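Local coordinates for propionate kinase (PDB 3KHY), which probably makes acetyl phosphate from acetate and ATP, and can run the reaction backwards, as a magnesium-dependent, homodimeric kinase of the acetokinase family, at residues A[85-90]-A[140-145]. Residues are numbered along the deposited sequence; the frame is centred on the assembly and turned at random.
Sequences RVVHGG and VFDTAF
Methyl CG2 of Thr143 sits squarely over one face of the His88 imidazole, 3.8 Å from the ring centroid and almost on its normal, a CH-pi contact. At the edge of that ring, Gly90 N donates in plane to ND1, while NE2 is taken by the carbonyl of Leu222, so the rotation of the imidazole is fixed from two sides. The Phe141 ring lies beside Val86, with Val86 CG1 3.5 Å from Phe141 CD1, and stacks on Phe93. The guanidinium of Arg85 meets the Asp142 carboxylate with the two planes 64° apart: NE is 3.1 Å from OD1 in a salt bridge and gives a weak hydrogen bond to OD2. The extended arginine chain, with CG anti to the backbone N (chi1 -173°), carries this group out to Asp142, while NH2 forms a salt bridge with Glu372, a predicted magnesium ligand. Thr143 OG1, turned between its own N and carbonyl carbon (chi1 49°), accepts from Gly89 N at 2.9 Å and donates to a water that in turn bonds Gly90 O, so one hydroxyl ties Thr143 to both Gly89 and Gly90, the second through the water. The backbones pair as parallel strands: Val86 N reaches Val140 O, and Asp142 N reaches Val86 O, both at 2.9 Å. Strands 79-86 and 137-141 thus end side by side, bringing together Arg85, a predicted substrate-binding residue, and Asp142, the predicted proton donor/acceptor, at the probable active site of this acetokinase-family enzyme, a member of the actin-like ATPase clan.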
ATOM      1  N   ARG A  85     -23.495 -14.435  -8.154  1.00 24.80           N
ATOM      2  CA  ARG A  85     -22.323 -13.703  -7.708  1.00 23.05           C
ATOM      3  C   ARG A  85     -22.632 -12.222  -7.820  1.00 24.31           C
ATOM      4  O   ARG A  85     -23.197 -11.774  -8.822  1.00 24.17           O
ATOM      5  CB  ARG A  85     -21.116 -14.041  -8.586  1.00 28.62           C
ATOM      6  CG  ARG A  85     -19.802 -13.450  -8.084  1.00 30.00           C
ATOM      7  CD  ARG A  85     -18.630 -13.953  -8.937  1.00 29.56           C
ATOM      8  NE  ARG A  85     -17.357 -13.776  -8.252  1.00 44.67           N
ATOM      9  CZ  ARG A  85     -16.604 -14.781  -7.813  1.00 53.97           C
ATOM     10  NH1 ARG A  85     -16.987 -16.038  -8.010  1.00 52.92           N
ATOM     11  NH2 ARG A  85     -15.459 -14.533  -7.194  1.00 59.62           N
ATOM     12  N   VAL A  86     -22.293 -11.468  -6.778  1.00 17.71           N
ATOM     13  CA  VAL A  86     -22.338 -10.021  -6.826  1.00 18.42           C
ATOM     14  C   VAL A  86     -20.984  -9.508  -6.357  1.00 22.09           C
ATOM     15  O   VAL A  86     -20.548  -9.826  -5.255  1.00 20.08           O
ATOM     16  CB  VAL A  86     -23.466  -9.461  -5.941  1.00 21.40           C
ATOM     17  CG1 VAL A  86     -23.389  -7.942  -5.875  1.00 22.88           C
ATOM     18  CG2 VAL A  86     -24.825  -9.906  -6.486  1.00 25.64           C
ATOM     19  N   VAL A  87     -20.313  -8.721  -7.192  1.00 20.57           N
ATOM     20  CA  VAL A  87     -18.942  -8.316  -6.896  1.00 18.55           C
ATOM     21  C   VAL A  87     -18.819  -7.361  -5.709  1.00 17.17           C
ATOM     22  O   VAL A  87     -17.853  -7.442  -4.952  1.00 18.85           O
ATOM     23  CB  VAL A  87     -18.223  -7.750  -8.154  1.00 25.40           C
ATOM     24  CG1 VAL A  87     -18.204  -8.803  -9.270  1.00 26.85           C
ATOM     25  CG2 VAL A  87     -18.903  -6.485  -8.645  1.00 24.87           C
ATOM     26  N   HIS A  88     -19.788  -6.469  -5.508  1.00 14.32           N
ATOM     27  CA  HIS A  88     -19.642  -5.491  -4.429  1.00 19.00           C
ATOM     28  C   HIS A  88     -20.923  -5.225  -3.640  1.00 19.99           C
ATOM     29  O   HIS A  88     -21.910  -4.753  -4.199  1.00 22.95           O
ATOM     30  CB  HIS A  88     -19.077  -4.176  -4.973  1.00 20.78           C
ATOM     31  CG  HIS A  88     -18.200  -3.449  -4.005  1.00 16.44           C
ATOM     32  ND1 HIS A  88     -18.628  -3.071  -2.754  1.00 13.77           N
ATOM     33  CD2 HIS A  88     -16.917  -3.025  -4.109  1.00 18.50           C
ATOM     34  CE1 HIS A  88     -17.652  -2.438  -2.127  1.00 17.41           C
ATOM     35  NE2 HIS A  88     -16.601  -2.395  -2.928  1.00 16.94           N
ATOM     36  N   GLY A  89     -20.891  -5.524  -2.339  1.00 20.86           N
ATOM     37  CA  GLY A  89     -22.028  -5.298  -1.449  1.00 19.13           C
ATOM     38  C   GLY A  89     -21.826  -4.211  -0.402  1.00 23.35           C
ATOM     39  O   GLY A  89     -22.610  -4.094   0.554  1.00 23.82           O
ATOM     40  N   GLY A  90     -20.775  -3.411  -0.572  1.00 21.22           N
ATOM     41  CA  GLY A  90     -20.503  -2.296   0.325  1.00 18.44           C
ATOM     42  C   GLY A  90     -20.528  -2.715   1.783  1.00 21.96           C
ATOM     43  O   GLY A  90     -20.123  -3.828   2.126  1.00 20.76           O
ATOM     44  N   VAL A 140     -24.597 -13.622  -3.422  1.00 22.13           N
ATOM     45  CA  VAL A 140     -23.384 -13.927  -2.672  1.00 19.90           C
ATOM     46  C   VAL A 140     -22.308 -12.919  -3.083  1.00 16.81           C
ATOM     47  O   VAL A 140     -21.910 -12.876  -4.253  1.00 19.62           O
ATOM     48  CB  VAL A 140     -22.897 -15.352  -2.982  1.00 20.71           C
ATOM     49  CG1 VAL A 140     -21.640 -15.681  -2.178  1.00 23.80           C
ATOM     50  CG2 VAL A 140     -24.009 -16.381  -2.708  1.00 24.10           C
ATOM     51  N   PHE A 141     -21.838 -12.128  -2.124  1.00 18.19           N
ATOM     52  CA  PHE A 141     -21.005 -10.956  -2.406  1.00 14.68           C
ATOM     53  C   PHE A 141     -19.510 -11.223  -2.221  1.00 17.93           C
ATOM     54  O   PHE A 141     -19.106 -11.784  -1.203  1.00 17.52           O
ATOM     55  CB  PHE A 141     -21.426  -9.796  -1.495  1.00 17.37           C
ATOM     56  CG  PHE A 141     -22.903  -9.528  -1.506  1.00 21.96           C
ATOM     57  CD1 PHE A 141     -23.448  -8.629  -2.409  1.00 22.68           C
ATOM     58  CD2 PHE A 141     -23.748 -10.198  -0.633  1.00 20.86           C
ATOM     59  CE1 PHE A 141     -24.824  -8.391  -2.436  1.00 22.03           C
ATOM     60  CE2 PHE A 141     -25.118  -9.968  -0.651  1.00 21.13           C
ATOM     61  CZ  PHE A 141     -25.656  -9.061  -1.555  1.00 22.00           C
ATOM     62  N   ASP A 142     -18.699 -10.800  -3.194  1.00 17.99           N
ATOM     63  CA  ASP A 142     -17.242 -10.969  -3.128  1.00 17.03           C
ATOM     64  C   ASP A 142     -16.646 -10.173  -1.973  1.00 14.02           C
ATOM     65  O   ASP A 142     -15.497 -10.390  -1.591  1.00 17.23           O
ATOM     66  CB  ASP A 142     -16.570 -10.490  -4.420  1.00 22.11           C
ATOM     67  CG  ASP A 142     -16.928 -11.341  -5.631  1.00 30.91           C
ATOM     68  OD1 ASP A 142     -17.435 -12.471  -5.463  1.00 34.38           O
ATOM     69  OD2 ASP A 142     -16.696 -10.868  -6.764  1.00 30.20           O
ATOM     70  N   THR A 143     -17.419  -9.234  -1.441  1.00 17.45           N
ATOM     71  CA  THR A 143     -16.936  -8.353  -0.376  1.00 14.58           C
ATOM     72  C   THR A 143     -17.391  -8.790   1.021  1.00 17.87           C
ATOM     73  O   THR A 143     -16.826  -8.349   2.020  1.00 20.06           O
ATOM     74  CB  THR A 143     -17.399  -6.904  -0.604  1.00 14.40           C
ATOM     75  OG1 THR A 143     -18.804  -6.903  -0.886  1.00 15.89           O
ATOM     76  CG2 THR A 143     -16.645  -6.260  -1.780  1.00 13.97           C
ATOM     77  N   ALA A 144     -18.393  -9.660   1.098  1.00 13.09           N
ATOM     78  CA  ALA A 144     -19.028  -9.965   2.393  1.00 15.88           C
ATOM     79  C   ALA A 144     -18.065 -10.552   3.433  1.00 20.26           C
ATOM     80  O   ALA A 144     -18.076 -10.143   4.600  1.00 17.63           O
ATOM     81  CB  ALA A 144     -20.210 -10.900   2.195  1.00 19.26           C
ATOM     82  N   PHE A 145     -17.246 -11.515   3.009  1.00 17.11           N
ATOM     83  CA  PHE A 145     -16.311 -12.193   3.917  1.00 17.23           C
ATOM     84  C   PHE A 145     -15.414 -11.208   4.675  1.00 16.48           C
ATOM     85  O   PHE A 145     -15.067 -11.437   5.832  1.00 19.61           O
ATOM     86  CB  PHE A 145     -15.451 -13.218   3.150  1.00 14.57           C
ATOM     87  CG  PHE A 145     -14.586 -14.088   4.048  1.00 12.25           C
ATOM     88  CD1 PHE A 145     -15.164 -14.854   5.053  1.00 13.33           C
ATOM     89  CD2 PHE A 145     -13.209 -14.167   3.856  1.00 12.12           C
ATOM     90  CE1 PHE A 145     -14.382 -15.664   5.873  1.00 20.31           C
ATOM     91  CE2 PHE A 145     -12.414 -14.975   4.675  1.00 10.45           C
ATOM     92  CZ  PHE A 145     -13.017 -15.721   5.696  1.00 11.31           C
TER
HETATM   93  O   HOH W   1     -20.210  -6.427   1.431  1.00 21.71           O